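Local coordinates for protein UDP-N-acetylglucosamine 2-epimerase (Methanocaldococcus jannaschii, PDB 4NES) that probably catalyses the reversible epimerization at C-2 of UDP-N-acetylglucosamine to give UDP-N-acetylmannosamine, the activated donor of ManNAc residues, at residues S140-A145 / K163-G168; V113-A118 / V134-I139. All blocks are in the same frame, centred on the assembly; numbering follows the deposited sequence.

Contact 1. Residues S140-A145 / K163-G168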
loop_
_atom_site.group_PDB
_atom_site.type_symbol
_atom_site.label_atom_id
_atom_site.label_comp_id
_atom_site.label_asym_id
_atom_site.label_seq_id
_atom_site.Cartn_x
_atom_site.Cartn_y
_atom_site.Cartn_z
ATOM N N SER A 140 6.503 7.165 -0.216
ATOM C CA SER A 140 6.810 8.523 -0.663
ATOM C C SER A 140 8.281 8.868 -0.497
ATOM O O SER A 140 8.915 8.462 0.471
ATOM C CB SER A 140 5.980 9.532 0.128
ATOM O OG SER A 140 4.615 9.437 -0.218
ATOM N N SER A 141 8.807 9.645 -1.439
ATOM C CA SER A 141 10.167 10.155 -1.346
ATOM C C SER A 141 10.228 11.531 -0.680
ATOM O O SER A 141 11.241 11.888 -0.074
ATOM C CB SER A 141 10.794 10.215 -2.736
ATOM O OG SER A 141 11.034 8.907 -3.220
ATOM N N TYR A 142 9.146 12.291 -0.791
ATOM C CA TYR A 142 9.012 13.568 -0.100
ATOM C C TYR A 142 7.699 13.525 0.656
ATOM O O TYR A 142 6.647 13.235 0.069
ATOM C CB TYR A 142 8.969 14.738 -1.086
ATOM C CG TYR A 142 10.175 14.864 -1.978
ATOM C CD1 TYR A 142 10.265 14.130 -3.151
ATOM C CD2 TYR A 142 11.211 15.740 -1.665
ATOM C CE1 TYR A 142 11.354 14.248 -3.979
ATOM C CE2 TYR A 142 12.313 15.860 -2.500
ATOM C CZ TYR A 142 12.371 15.112 -3.652
ATOM O OH TYR A 142 13.456 15.217 -4.496
ATOM N N LEU A 143 7.750 13.839 1.949
ATOM C CA LEU A 143 6.565 13.817 2.797
ATOM C C LEU A 143 6.354 15.220 3.317
ATOM O O LEU A 143 7.106 15.695 4.173
ATOM C CB LEU A 143 6.733 12.827 3.943
ATOM C CG LEU A 143 6.747 11.398 3.397
ATOM C CD1 LEU A 143 8.146 10.842 3.294
ATOM C CD2 LEU A 143 5.863 10.479 4.212
ATOM N N PHE A 144 5.362 15.895 2.755
ATOM C CA PHE A 144 5.092 17.277 3.116
ATOM C C PHE A 144 4.056 17.297 4.225
ATOM O O PHE A 144 2.853 17.249 3.978
ATOM C CB PHE A 144 4.655 18.067 1.880
ATOM C CG PHE A 144 5.727 18.157 0.839
ATOM C CD1 PHE A 144 6.896 18.851 1.113
ATOM C CD2 PHE A 144 5.597 17.520 -0.390
ATOM C CE1 PHE A 144 7.908 18.939 0.172
ATOM C CE2 PHE A 144 6.601 17.609 -1.340
ATOM C CZ PHE A 144 7.761 18.314 -1.058
ATOM N N ALA A 145 4.553 17.354 5.457
ATOM C CA ALA A 145 3.724 17.281 6.650
ATOM C C ALA A 145 3.197 18.662 7.017
ATOM O O ALA A 145 3.903 19.666 6.879
ATOM C CB ALA A 145 4.526 16.689 7.804
ATOM N N LYS A 163 13.385 12.713 4.617
ATOM C CA LYS A 163 12.279 12.712 3.665
ATOM C C LYS A 163 11.145 13.649 4.082
ATOM O O LYS A 163 10.245 13.930 3.287
ATOM C CB LYS A 163 11.681 11.313 3.550
ATOM C CG LYS A 163 12.523 10.247 2.863
ATOM C CD LYS A 163 11.692 8.968 2.772
ATOM C CE LYS A 163 12.242 7.974 1.767
ATOM N NZ LYS A 163 13.629 7.543 2.076
ATOM N N ILE A 164 11.177 14.102 5.329
ATOM C CA ILE A 164 10.045 14.816 5.925
ATOM C C ILE A 164 10.292 16.316 5.997
ATOM O O ILE A 164 11.329 16.763 6.494
ATOM C CB ILE A 164 9.758 14.300 7.349
ATOM C CG1 ILE A 164 9.619 12.781 7.353
ATOM C CG2 ILE A 164 8.486 14.938 7.902
ATOM C CD1 ILE A 164 9.615 12.206 8.759
ATOM N N PHE A 165 9.328 17.085 5.500
ATOM C CA PHE A 165 9.383 18.542 5.537
ATOM C C PHE A 165 8.089 19.044 6.138
ATOM O O PHE A 165 7.016 18.748 5.611
ATOM C CB PHE A 165 9.539 19.094 4.115
ATOM C CG PHE A 165 10.755 18.585 3.406
ATOM C CD1 PHE A 165 10.730 17.373 2.722
ATOM C CD2 PHE A 165 11.936 19.306 3.447
ATOM C CE1 PHE A 165 11.880 16.900 2.078
ATOM C CE2 PHE A 165 13.077 18.844 2.804
ATOM C CZ PHE A 165 13.046 17.648 2.125
ATOM N N VAL A 166 8.172 19.795 7.239
ATOM C CA VAL A 166 6.979 20.388 7.834
ATOM C C VAL A 166 6.769 21.738 7.178
ATOM O O VAL A 166 7.516 22.687 7.435
ATOM C CB VAL A 166 7.128 20.549 9.350
ATOM C CG1 VAL A 166 5.858 21.161 9.938
ATOM C CG2 VAL A 166 7.427 19.194 9.998
ATOM N N VAL A 167 5.771 21.805 6.301
ATOM C CA VAL A 167 5.592 22.963 5.427
ATOM C C VAL A 167 4.290 23.723 5.659
ATOM O O VAL A 167 4.046 24.743 5.013
ATOM C CB VAL A 167 5.661 22.571 3.928
ATOM C CG1 VAL A 167 7.031 22.001 3.557
ATOM C CG2 VAL A 167 4.543 21.584 3.560
ATOM N N GLY A 168 3.471 23.251 6.596
ATOM C CA GLY A 168 2.132 23.782 6.795
ATOM C C GLY A 168 1.168 23.081 5.862
ATOM O O GLY A 168 1.574 22.247 5.053
HETATM O O HOH W 1 1.037 19.555 4.374
#

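Contact 2. Residues V113-A118 / V134-I139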
loop_
_atom_site.group_PDB
_atom_site.type_symbol
_atom_site.label_atom_id
_atom_site.label_comp_id
_atom_site.label_asym_id
_atom_site.label_seq_id
_atom_site.Cartn_x
_atom_site.Cartn_y
_atom_site.Cartn_z
ATOM N N VAL A 113 7.778 9.813 -5.480
ATOM C CA VAL A 113 6.453 10.278 -5.093
ATOM C C VAL A 113 6.556 11.384 -4.048
ATOM O O VAL A 113 7.240 11.230 -3.023
ATOM C CB VAL A 113 5.622 9.118 -4.518
ATOM C CG1 VAL A 113 4.288 9.620 -3.977
ATOM C CG2 VAL A 113 5.418 8.044 -5.586
ATOM N N ALA A 114 5.888 12.502 -4.314
ATOM C CA ALA A 114 5.789 13.584 -3.343
ATOM C C ALA A 114 4.369 13.623 -2.802
ATOM O O ALA A 114 3.419 13.821 -3.555
ATOM C CB ALA A 114 6.139 14.910 -3.995
ATOM N N HIS A 115 4.230 13.414 -1.499
ATOM C CA HIS A 115 2.926 13.349 -0.859
ATOM C C HIS A 115 2.649 14.629 -0.091
ATOM O O HIS A 115 3.297 14.919 0.922
ATOM C CB HIS A 115 2.849 12.148 0.086
ATOM C CG HIS A 115 1.479 11.895 0.613
ATOM N ND1 HIS A 115 1.254 11.188 1.780
ATOM C CD2 HIS A 115 0.253 12.220 0.135
ATOM C CE1 HIS A 115 -0.042 11.105 2.000
ATOM N NE2 HIS A 115 -0.676 11.729 1.015
ATOM N N VAL A 116 1.665 15.376 -0.579
ATOM C CA VAL A 116 1.235 16.613 0.052
ATOM C C VAL A 116 0.186 16.262 1.101
ATOM O O VAL A 116 -0.754 15.521 0.810
ATOM C CB VAL A 116 0.655 17.568 -1.002
ATOM C CG1 VAL A 116 0.165 18.875 -0.364
ATOM C CG2 VAL A 116 1.692 17.859 -2.084
ATOM N N GLU A 117 0.376 16.767 2.317
ATOM C CA GLU A 117 -0.466 16.460 3.482
ATOM C C GLU A 117 -0.172 15.043 3.986
ATOM O O GLU A 117 -1.059 14.192 4.108
ATOM C CB GLU A 117 -1.957 16.700 3.210
ATOM C CG GLU A 117 -2.795 16.859 4.468
ATOM C CD GLU A 117 -4.274 16.954 4.159
ATOM O OE1 GLU A 117 -4.905 15.917 3.840
ATOM O OE2 GLU A 117 -4.802 18.079 4.229
ATOM N N ALA A 118 1.101 14.819 4.290
ATOM C CA ALA A 118 1.615 13.546 4.753
ATOM C C ALA A 118 1.578 13.466 6.278
ATOM O O ALA A 118 1.740 14.460 6.960
ATOM C CB ALA A 118 3.045 13.388 4.252
ATOM N N VAL A 134 -1.602 6.060 5.112
ATOM C CA VAL A 134 -0.502 5.292 5.692
ATOM C C VAL A 134 0.316 4.618 4.588
ATOM O O VAL A 134 1.543 4.743 4.554
ATOM C CB VAL A 134 -0.998 4.242 6.704
ATOM C CG1 VAL A 134 0.139 3.296 7.111
ATOM C CG2 VAL A 134 -1.586 4.904 7.941
ATOM N N LEU A 135 -0.359 3.944 3.667
ATOM C CA LEU A 135 0.349 3.250 2.596
ATOM C C LEU A 135 1.128 4.224 1.721
ATOM O O LEU A 135 2.300 4.008 1.407
ATOM C CB LEU A 135 -0.627 2.433 1.750
ATOM C CG LEU A 135 -1.315 1.291 2.499
ATOM C CD1 LEU A 135 -2.134 0.463 1.528
ATOM C CD2 LEU A 135 -0.315 0.412 3.226
ATOM N N THR A 136 0.484 5.333 1.361
ATOM C CA THR A 136 1.133 6.335 0.530
ATOM C C THR A 136 2.370 6.900 1.222
ATOM O O THR A 136 3.421 7.066 0.583
ATOM C CB THR A 136 0.161 7.467 0.180
ATOM O OG1 THR A 136 -0.906 6.940 -0.620
ATOM C CG2 THR A 136 0.867 8.549 -0.608
ATOM N N ASP A 137 2.254 7.196 2.515
ATOM C CA ASP A 137 3.394 7.746 3.251
ATOM C C ASP A 137 4.592 6.799 3.180
ATOM O O ASP A 137 5.730 7.246 3.079
ATOM C CB ASP A 137 3.031 8.043 4.718
ATOM C CG ASP A 137 2.190 9.301 4.883
ATOM O OD1 ASP A 137 2.195 10.147 3.972
ATOM O OD2 ASP A 137 1.543 9.439 5.944
ATOM N N HIS A 138 4.342 5.493 3.211
ATOM C CA HIS A 138 5.437 4.546 3.225
ATOM C C HIS A 138 6.077 4.277 1.874
ATOM O O HIS A 138 7.077 3.568 1.802
ATOM C CB HIS A 138 5.005 3.252 3.908
ATOM C CG HIS A 138 4.947 3.378 5.385
ATOM N ND1 HIS A 138 6.016 3.090 6.197
ATOM C CD2 HIS A 138 3.962 3.833 6.205
ATOM C CE1 HIS A 138 5.695 3.333 7.459
ATOM N NE2 HIS A 138 4.448 3.788 7.483
ATOM N N ILE A 139 5.522 4.846 0.809
ATOM C CA ILE A 139 6.192 4.766 -0.490
ATOM C C ILE A 139 6.550 6.138 -1.055
ATOM O O ILE A 139 6.893 6.261 -2.234
ATOM C CB ILE A 139 5.390 3.940 -1.520
ATOM C CG1 ILE A 139 3.926 4.363 -1.515
ATOM C CG2 ILE A 139 5.537 2.445 -1.238
ATOM C CD1 ILE A 139 3.086 3.635 -2.542
HETATM O O HOH W 2 8.734 7.514 -3.853
#

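Contact 1. Residues S140-A145 / K163-G168
Leu143, Phe144 and Ala145 pair with Ile164, Phe165 and Val166 as two parallel neighbours at the margin of a Rossmann-like sheet, where strand 164-166 is the last strand within the chain. Four backbone bonds zip them together. Leu143 N donates to Lys163 O (2.8 Å) and Leu143 O receives Phe165 N (2.9 Å) in an almost straight bond; Phe165 O then takes Ala145 N, and Ala145 O takes Val167 N. CA-H...O contacts fill in between, the shortest from Val166 CA to Ala145 O (3.3 Å). The pair closes a right-handed beta-alpha-beta crossover through helix 148-156, part of the GT-B fold, and side chains alternate between two faces. On one, Tyr142, Phe144 and Phe165 stand side by side. The rings of Phe144 and Phe165 are oblique, planes 35° apart, and Phe144 CD1 rests on Phe165 CB at 4.0 Å; Tyr142 CD2 meets Phe165 CE1, also at 4.0 Å. Each of the three has CG anti to its carbonyl carbon (chi1 near -60°), which leans the rings the same way. Val167 CG2 touches Phe144 CB, and helix 353-363 packs on the two phenylalanines, Ile357 on Phe144 and Ile360 on both. On the other face Leu143 and Ile164 turn to Leu154 of the crossover helix. Leu143 CD1 lies against Lys163 CB (3.6 Å), while the lysine chain runs on past the carbonyls of Ser141 and Ser140. Beyond the pairing, one water donates to both Phe144 O and Gly168 O, the latter at 2.8 Å.

Contact 2. Residues V113-A118 / V134-I139
His115 is held by Asp137 at its edge and by Thr136 over one face. Its ND1 donates to Asp137 OD1 at 2.6 Å, a short histidine-carboxylate bond that lies in the ring plane and meets the oxygen nearly along its C-O axis, although it bends to 141° at the hydrogen. Ring and carboxylate planes are 50° apart. Over one face, Thr136 CG2 sits above the ring centre in a CH-pi contact, 3.5 Å from the centroid of the His115 ring. The imidazole reaches the helix because CG stands opposite the backbone N (chi1 -171°). Ala118 CB also approaches Asp137 OD1, at 3.4 Å. Farther along, Val113 CB lies 3.9 Å from Ile139 O, and a water accepts from Val113 N (3.0 Å) and donates to Ile139 O (2.8 Å).

A second shell fixes these groups. His115 NE2 bonds to Gly94 O, so both ring nitrogens are engaged and the ring's rotation is set. Asp137 OD2 takes Gly119 N and a salt bridge from Arg121, which probably favours the charged carboxylate, and Thr136 OG1 turns back to Asn132 O, presenting its methyl to the ring. A leucine in place of His115 would probably leave Asp137 OD1 and Gly94 O without their mate in a buried setting.

The contact lies within the beta-alpha-beta unit of strand 112-116, helix 128-138 and strand 142-145. Helix 97-108 packs alongside through Val99, Ala103 and Ala106, strand 89-93 flanks strand 112-116, and Leu135 and His138 of helix 128-138 meet their counterparts on the second subunit.

How the contacts relate
Both contacts belong to one parallel sheet and follow each other along the chain: helix 128-138 of contact 2 runs into strand 142-145 of contact 1. Strands 112-116 and 142-145 are direct neighbours, bonded from Ser141 N to Val113 O (2.7 Å) and from Tyr142 O to His115 N (2.9 Å). Contact 2 is buried, joins strand to helix, and relies on a side-chain hydrogen bond, a methyl over a ring and a charged second shell. Contact 1, only partly buried at the sheet margin, joins strand to strand by backbone bonds and apolar packing. Leu143 CD2 against Asp137 O (3.4 Å) links the two, and the dimer partner touches contact 2 alone.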